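Local coordinates for protein endoglucanase A (PDB 3IK2) that probably cleaves internal beta-1,4-glucosidic bonds of cellulose and related glucans, as an endoglucanase of glycoside hydrolase family 44, at residues 96-101 / 218-223; 154-159 / 213-218; 24-29 / 33-38. One frame throughout, in Å; residues are numbered along the deposited sequence.

In the fold
All three contacts lie in the barrel domain; interactions 1 and 3 involve its parallel strands, interaction 2 two helices around them. Interactions 1 and 3 are buried and meet through backbone bonds between neighbouring strands 34-37 and 99-103. Interaction 1 spans the barrel interior, from strand 99-103 to strand 220-226, with aromatic and aliphatic packing around one hydrogen-bonded pair. Interaction 3 joins strand 34-37 to the loop that precedes it, and its chemistry is polar: arginines, an acid, an amide and water. Interaction 2 lies farther from the centre, where the helices pack through aliphatic groups. Ala218 is shared with interaction 1, because helix 198-215 leads directly into strand 220-226.

Interaction 1. Residues 96-101 / 218-223; sequences VPYSLV and AAETFG
Tyr98 and Glu220 make the polar part of this contact. The phenol OH of Tyr98 donates to OE1 of Glu220 at 2.6 Å, with the oxygen at the edge of the tyrosine ring and in its plane. The carboxylate is met on its anti side, 18° out of its own plane, while its other oxygen, OE2, forms a salt bridge with Lys347. A long, rigid tyrosine suits the place because it carries a hydroxyl across the barrel interior to Glu220, and CG anti to the backbone N (chi1 -157°) aims it that way.

Strands 99-103 and 220-226 are the third and fifth of a TIM-like (beta/alpha)8 barrel, with strand 174-177 between them. They therefore meet through side chains in the interior, near the N-terminal ends of both strands.

The apolar part centres on Phe222. Leu100 CD1 makes a CH-pi contact over one face of its ring, 3.9 Å from the centroid, and Leu100 CD2 comes within 3.8 Å of Phe222 CD2. At the ring's edge lies Tyr98 OH, 3.1 Å from Phe222 CE1. Phe381 of strand 379-384 adds an edge-to-face partner to Phe222.

Interaction 2. Residues 154-159 / 213-218; sequences EFVNYL and KKIDPA. With ACT (acetate ion), chain I.
Ile215 reaches from the end of helix 198-215 to Val156 and Asn157 of helix 152-163, joining two helices on the outside of the TIM-like (beta/alpha)8 barrel. Strand 174-177 and the short helix 184-187 come between them in the chain, and both of the joined helices lie on the outside of the parallel sheet.

The close part of the contact belongs to one methyl group. Ile215 CG2 lies anti to its own backbone N, and it comes within 3.6 Å of Asn157 CA, so that a branched side chain meets the helix backbone itself. The helices are close here, with 6.1 Å between the CA atoms of Asn157 and Ile215. On the inner side, Val156 CG1 approaches Ile215 CG2 at 3.9 Å. Valine fits this position: it is compact enough to fill the seam between the helices, and it also touches Leu103 and Tyr175 of the barrel strands beneath.

Toward the surface the packing gives way to polar groups. Asn157 adds its CB at 4.1 Å from Ile215 CG2, but its amide is carried past the isoleucine, with CG anti to the backbone N (chi1 -175°). There ND2 donates an almost straight bond, 172° at the hydrogen, to an oxygen of an acetate ion, probably from the crystallisation liquor. An asparagine thus serves both the apolar seam and the partly exposed side.

Beyond Ile215 the chain leaves helical geometry at Asp216. Its carboxylate binds Ser165 and the backbone N of Ala166, tying together the chain just past the ends of the two helices. The same side chain closes an Asx turn: Ala218 N donates to Asp216 OD1 at 3.3 Å, approaching from 45° out of the carboxylate plane.

Interaction 3. Residues 24-29 / 33-38; sequences NQDFSN and TARRIG
The carboxylate of Asp26 and the guanidinium of Arg35 meet edge to edge, their planes only 9° apart. This is a side-on, two-pronged salt bridge: Arg35 NE donates to Asp26 OD1 at 2.9 Å, and Arg35 NH2 to Asp26 OD2 at 2.9 Å. Both oxygens use their syn lone pairs, and two bonds at once hold the groups against rotation. A bend at chi3 (80°) turns the arginine back to its partner. Lys90 also pairs with Asp26 OD2, and Ser91 receives Arg35 NH1.

The second flat pair is nearly perpendicular. Asn24 OD1 lies at the edge of the Arg36 guanidinium, taking a hydrogen bond from Arg36 NH1 at 3.0 Å, while Gly38 CA sits 3.9 Å above one face. Glycine, having no side chain, lets the guanidinium lie this close. The Asn24 amide is held at its other end too, where ND2 donates to the backbone oxygens of Ser351 and Tyr384. Arg36 NH1 forms a salt bridge with Glu352.

Water links the backbones: one molecule donates to Asn24 O and to Arg36 O, each at 2.7 Å. A second accepts from Gly38 N and lies close to Asn24 OD1.

In the barrel, strand 34-37 lies between strands 22-23 and 99-103. Successive residues face different layers: Arg36, with Asn24, turns toward strands 347-353 and 379-384, whereas Arg35 packs against helix 82-93.

Interaction 1. Residues 96-101 / 218-223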
# COMPACT_ATOMS: atom_id res chain seq x y z
N VAL A 96 14.20 -5.30 -6.16
CA VAL A 96 13.20 -4.66 -5.29
C VAL A 96 13.66 -4.72 -3.84
O VAL A 96 13.87 -5.80 -3.30
CB VAL A 96 11.78 -5.27 -5.47
CG1 VAL A 96 10.84 -4.81 -4.38
CG2 VAL A 96 11.20 -4.87 -6.83
N PRO A 97 13.92 -3.53 -3.23
CA PRO A 97 14.52 -3.39 -1.89
C PRO A 97 13.65 -3.73 -0.68
O PRO A 97 14.19 -3.86 0.43
CB PRO A 97 14.93 -1.91 -1.81
CG PRO A 97 14.20 -1.24 -2.93
CD PRO A 97 13.71 -2.24 -3.91
N TYR A 98 12.34 -3.91 -0.87
CA TYR A 98 11.50 -4.25 0.28
C TYR A 98 10.44 -5.30 -0.07
O TYR A 98 9.58 -5.07 -0.94
CB TYR A 98 10.82 -2.97 0.82
CG TYR A 98 10.37 -3.01 2.26
CD1 TYR A 98 10.99 -2.21 3.23
CD2 TYR A 98 9.31 -3.82 2.66
CE1 TYR A 98 10.57 -2.23 4.55
CE2 TYR A 98 8.89 -3.85 3.98
CZ TYR A 98 9.52 -3.05 4.91
OH TYR A 98 9.12 -3.11 6.22
N SER A 99 10.49 -6.44 0.62
CA SER A 99 9.40 -7.43 0.58
C SER A 99 8.59 -7.34 1.87
O SER A 99 9.16 -7.43 2.96
CB SER A 99 9.97 -8.85 0.47
OG SER A 99 10.52 -9.07 -0.81
N LEU A 100 7.27 -7.15 1.75
CA LEU A 100 6.35 -7.34 2.87
C LEU A 100 5.68 -8.72 2.73
O LEU A 100 5.04 -8.99 1.72
CB LEU A 100 5.30 -6.21 2.96
CG LEU A 100 4.20 -6.32 4.04
CD1 LEU A 100 4.77 -6.46 5.45
CD2 LEU A 100 3.26 -5.12 4.00
N VAL A 101 5.89 -9.59 3.72
CA VAL A 101 5.27 -10.93 3.72
C VAL A 101 4.30 -11.07 4.90
O VAL A 101 4.51 -10.46 5.95
CB VAL A 101 6.35 -12.09 3.70
CG1 VAL A 101 7.40 -11.83 2.59
CG2 VAL A 101 7.05 -12.29 5.08
N ALA A 218 15.39 -6.74 13.65
CA ALA A 218 15.52 -5.64 12.67
C ALA A 218 14.34 -5.60 11.69
O ALA A 218 14.19 -4.66 10.93
CB ALA A 218 16.85 -5.80 11.91
N ALA A 219 13.51 -6.64 11.70
CA ALA A 219 12.36 -6.67 10.80
C ALA A 219 11.22 -5.81 11.33
O ALA A 219 11.06 -5.62 12.54
CB ALA A 219 11.91 -8.10 10.57
N GLU A 220 10.44 -5.27 10.40
CA GLU A 220 9.36 -4.33 10.72
C GLU A 220 7.99 -5.02 10.69
O GLU A 220 7.75 -5.95 9.89
CB GLU A 220 9.37 -3.19 9.72
CG GLU A 220 10.45 -2.16 10.01
CD GLU A 220 10.56 -1.11 8.91
OE1 GLU A 220 9.96 -1.30 7.81
OE2 GLU A 220 11.28 -0.12 9.12
N THR A 221 7.10 -4.56 11.58
CA THR A 221 5.77 -5.15 11.71
C THR A 221 4.72 -4.18 11.25
O THR A 221 4.83 -2.97 11.50
CB THR A 221 5.44 -5.61 13.17
OG1 THR A 221 5.70 -4.53 14.07
CG2 THR A 221 6.27 -6.83 13.54
N PHE A 222 3.72 -4.73 10.57
CA PHE A 222 2.66 -3.98 9.91
C PHE A 222 1.38 -4.53 10.49
O PHE A 222 1.13 -5.75 10.38
CB PHE A 222 2.67 -4.21 8.37
CG PHE A 222 3.81 -3.51 7.63
CD1 PHE A 222 5.14 -3.86 7.89
CD2 PHE A 222 3.55 -2.51 6.70
CE1 PHE A 222 6.19 -3.22 7.24
CE2 PHE A 222 4.58 -1.87 6.00
CZ PHE A 222 5.92 -2.21 6.29
N GLY A 223 0.58 -3.63 11.08
CA GLY A 223 -0.71 -3.97 11.67
C GLY A 223 -1.62 -2.76 11.83
O GLY A 223 -1.16 -1.63 11.77

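Interaction 2. Residues 154-159 / 213-218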
# COMPACT_ATOMS: atom_id res chain seq x y z
N GLU A 154 8.73 -20.68 13.90
CA GLU A 154 9.44 -21.63 13.09
C GLU A 154 9.48 -21.17 11.62
O GLU A 154 10.49 -21.35 10.93
CB GLU A 154 8.80 -23.01 13.25
CG GLU A 154 9.57 -24.11 12.60
CD GLU A 154 9.13 -25.48 13.05
OE1 GLU A 154 7.96 -25.84 12.83
OE2 GLU A 154 9.97 -26.19 13.66
N PHE A 155 8.37 -20.57 11.18
CA PHE A 155 8.19 -20.02 9.84
C PHE A 155 9.15 -18.85 9.56
O PHE A 155 9.84 -18.83 8.53
CB PHE A 155 6.71 -19.59 9.70
CG PHE A 155 6.29 -19.06 8.32
CD1 PHE A 155 7.12 -19.17 7.20
CD2 PHE A 155 5.04 -18.47 8.17
CE1 PHE A 155 6.69 -18.65 5.92
CE2 PHE A 155 4.61 -17.96 6.92
CZ PHE A 155 5.46 -18.06 5.81
N VAL A 156 9.19 -17.87 10.47
CA VAL A 156 10.01 -16.68 10.27
C VAL A 156 11.47 -17.16 10.29
O VAL A 156 12.27 -16.77 9.44
CB VAL A 156 9.77 -15.62 11.39
CG1 VAL A 156 10.62 -14.38 11.16
CG2 VAL A 156 8.30 -15.21 11.45
N ASN A 157 11.77 -18.03 11.25
CA ASN A 157 13.10 -18.61 11.40
C ASN A 157 13.60 -19.26 10.09
O ASN A 157 14.75 -19.10 9.74
CB ASN A 157 13.15 -19.62 12.56
CG ASN A 157 14.55 -20.16 12.81
OD1 ASN A 157 15.40 -19.47 13.40
ND2 ASN A 157 14.82 -21.39 12.35
N TYR A 158 12.73 -19.97 9.39
CA TYR A 158 13.05 -20.58 8.10
C TYR A 158 13.43 -19.51 7.08
O TYR A 158 14.37 -19.67 6.32
CB TYR A 158 11.85 -21.41 7.57
CG TYR A 158 12.10 -22.03 6.20
CD1 TYR A 158 12.63 -23.31 6.08
CD2 TYR A 158 11.84 -21.32 5.03
CE1 TYR A 158 12.89 -23.87 4.85
CE2 TYR A 158 12.12 -21.85 3.80
CZ TYR A 158 12.63 -23.13 3.71
OH TYR A 158 12.88 -23.67 2.48
N LEU A 159 12.70 -18.40 7.09
CA LEU A 159 12.91 -17.33 6.14
C LEU A 159 14.22 -16.59 6.40
O LEU A 159 14.97 -16.28 5.48
CB LEU A 159 11.70 -16.36 6.13
CG LEU A 159 10.36 -16.93 5.62
CD1 LEU A 159 9.20 -15.99 5.95
CD2 LEU A 159 10.39 -17.22 4.11
N LYS A 213 9.98 -9.98 16.27
CA LYS A 213 11.09 -9.28 16.92
C LYS A 213 12.04 -10.24 17.54
O LYS A 213 13.24 -9.99 17.52
CB LYS A 213 10.61 -8.28 17.98
CG LYS A 213 9.72 -7.16 17.46
CD LYS A 213 10.38 -6.38 16.33
CE LYS A 213 9.40 -5.34 15.76
NZ LYS A 213 10.18 -4.33 15.03
N LYS A 214 11.53 -11.33 18.10
CA LYS A 214 12.39 -12.37 18.66
C LYS A 214 13.31 -12.96 17.59
O LYS A 214 14.53 -13.00 17.77
CB LYS A 214 11.57 -13.46 19.37
CG LYS A 214 12.37 -14.68 19.74
CD LYS A 214 11.49 -15.92 19.89
CE LYS A 214 11.25 -16.22 21.33
NZ LYS A 214 12.35 -17.05 21.94
N ILE A 215 12.74 -13.38 16.46
CA ILE A 215 13.51 -14.04 15.39
C ILE A 215 14.30 -13.03 14.55
O ILE A 215 15.44 -13.28 14.18
CB ILE A 215 12.61 -14.92 14.46
CG1 ILE A 215 11.69 -15.85 15.27
CG2 ILE A 215 13.47 -15.66 13.42
CD1 ILE A 215 12.37 -16.90 16.18
N ASP A 216 13.72 -11.88 14.28
CA ASP A 216 14.46 -10.89 13.51
C ASP A 216 14.22 -9.51 14.09
O ASP A 216 13.26 -8.81 13.68
CB ASP A 216 14.09 -10.98 12.02
CG ASP A 216 14.94 -10.06 11.14
OD1 ASP A 216 15.80 -9.30 11.67
OD2 ASP A 216 14.72 -10.09 9.91
N PRO A 217 15.07 -9.11 15.08
CA PRO A 217 14.92 -7.83 15.77
C PRO A 217 14.84 -6.61 14.84
O PRO A 217 14.27 -5.60 15.21
CB PRO A 217 16.18 -7.75 16.70
CG PRO A 217 16.59 -9.17 16.89
CD PRO A 217 16.20 -9.90 15.62
N ALA A 218 15.39 -6.74 13.65
CA ALA A 218 15.52 -5.64 12.67
C ALA A 218 14.34 -5.60 11.69
O ALA A 218 14.19 -4.66 10.93
CB ALA A 218 16.85 -5.80 11.91
C ACT I . 17.67 -23.55 12.52
O ACT I . 17.64 -22.32 12.71
OXT ACT I . 16.74 -24.23 13.04
CH3 ACT I . 18.77 -24.17 11.71

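Interaction 3. Residues 24-29 / 33-38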
# COMPACT_ATOMS: atom_id res chain seq x y z
N ASN A 24 1.22 -5.42 -4.92
CA ASN A 24 0.81 -6.79 -4.54
C ASN A 24 0.81 -7.74 -5.75
O ASN A 24 0.76 -8.96 -5.59
CB ASN A 24 -0.63 -6.81 -4.02
CG ASN A 24 -0.78 -6.27 -2.61
OD1 ASN A 24 -0.59 -7.05 -1.64
ND2 ASN A 24 -1.16 -5.08 -2.47
N GLN A 25 0.82 -7.15 -6.95
CA GLN A 25 0.74 -7.89 -8.20
C GLN A 25 1.76 -7.32 -9.15
O GLN A 25 1.78 -6.12 -9.40
CB GLN A 25 -0.68 -7.86 -8.85
CG GLN A 25 -1.75 -8.73 -8.13
CD GLN A 25 -2.35 -8.02 -6.92
OE1 GLN A 25 -2.37 -6.79 -6.86
NE2 GLN A 25 -2.78 -8.80 -5.93
N ASP A 26 2.61 -8.19 -9.68
CA ASP A 26 3.60 -7.76 -10.66
C ASP A 26 3.01 -7.18 -11.95
O ASP A 26 2.03 -7.67 -12.46
CB ASP A 26 4.59 -8.88 -10.97
CG ASP A 26 5.54 -9.12 -9.82
OD1 ASP A 26 5.99 -8.12 -9.18
OD2 ASP A 26 5.80 -10.30 -9.54
N PHE A 27 3.70 -6.18 -12.47
CA PHE A 27 3.38 -5.50 -13.71
C PHE A 27 4.22 -6.01 -14.85
O PHE A 27 5.43 -6.26 -14.69
CB PHE A 27 3.63 -4.03 -13.53
CG PHE A 27 2.77 -3.39 -12.47
CD1 PHE A 27 3.35 -2.72 -11.39
CD2 PHE A 27 1.38 -3.45 -12.56
CE1 PHE A 27 2.57 -2.09 -10.43
CE2 PHE A 27 0.57 -2.84 -11.58
CZ PHE A 27 1.18 -2.16 -10.52
N SER A 28 3.58 -6.16 -16.01
CA SER A 28 4.31 -6.60 -17.21
C SER A 28 5.44 -5.62 -17.54
O SER A 28 6.53 -6.04 -17.91
CB SER A 28 3.36 -6.79 -18.42
OG SER A 28 2.57 -5.61 -18.61
N ASN A 29 5.18 -4.31 -17.40
CA ASN A 29 6.23 -3.31 -17.66
C ASN A 29 6.16 -2.01 -16.82
O ASN A 29 5.97 -0.92 -17.35
CB ASN A 29 6.30 -2.97 -19.16
CG ASN A 29 7.54 -2.18 -19.52
OD1 ASN A 29 8.56 -2.21 -18.81
ND2 ASN A 29 7.46 -1.46 -20.64
N THR A 33 9.21 -0.59 -6.34
CA THR A 33 10.26 -0.52 -5.33
C THR A 33 9.90 -1.33 -4.07
O THR A 33 10.69 -1.34 -3.12
CB THR A 33 10.53 0.93 -4.87
OG1 THR A 33 9.36 1.46 -4.24
CG2 THR A 33 10.98 1.84 -6.05
N ALA A 34 8.73 -1.97 -4.07
CA ALA A 34 8.24 -2.75 -2.92
C ALA A 34 7.22 -3.76 -3.40
O ALA A 34 6.48 -3.49 -4.35
CB ALA A 34 7.62 -1.87 -1.86
N ARG A 35 7.22 -4.93 -2.77
CA ARG A 35 6.25 -5.97 -3.09
C ARG A 35 5.68 -6.61 -1.82
O ARG A 35 6.40 -6.78 -0.84
CB ARG A 35 6.86 -7.02 -4.05
CG ARG A 35 7.18 -6.47 -5.46
CD ARG A 35 8.15 -7.41 -6.20
NE ARG A 35 7.49 -8.60 -6.79
CZ ARG A 35 7.63 -9.86 -6.36
NH1 ARG A 35 8.43 -10.14 -5.33
NH2 ARG A 35 7.01 -10.85 -6.98
N ARG A 36 4.38 -6.90 -1.83
CA ARG A 36 3.69 -7.58 -0.72
C ARG A 36 3.14 -8.94 -1.13
O ARG A 36 2.56 -9.07 -2.23
CB ARG A 36 2.53 -6.71 -0.20
CG ARG A 36 1.50 -7.39 0.75
CD ARG A 36 0.58 -6.32 1.23
NE ARG A 36 -0.39 -6.60 2.29
CZ ARG A 36 -1.68 -6.87 2.09
NH1 ARG A 36 -2.17 -7.04 0.86
NH2 ARG A 36 -2.50 -7.01 3.12
N ILE A 37 3.29 -9.93 -0.26
CA ILE A 37 2.46 -11.15 -0.35
C ILE A 37 1.51 -11.13 0.84
O ILE A 37 1.95 -11.17 1.99
CB ILE A 37 3.25 -12.48 -0.52
CG1 ILE A 37 2.28 -13.67 -0.67
CG2 ILE A 37 4.33 -12.70 0.58
CD1 ILE A 37 2.96 -15.06 -0.85
N GLY A 38 0.22 -10.97 0.56
CA GLY A 38 -0.79 -10.71 1.59
C GLY A 38 -2.21 -10.78 1.07
O GLY A 38 -2.46 -11.34 -0.01
O HOH W 1 2.30 -10.76 -4.32
O HOH W 2 -0.30 -9.78 -2.18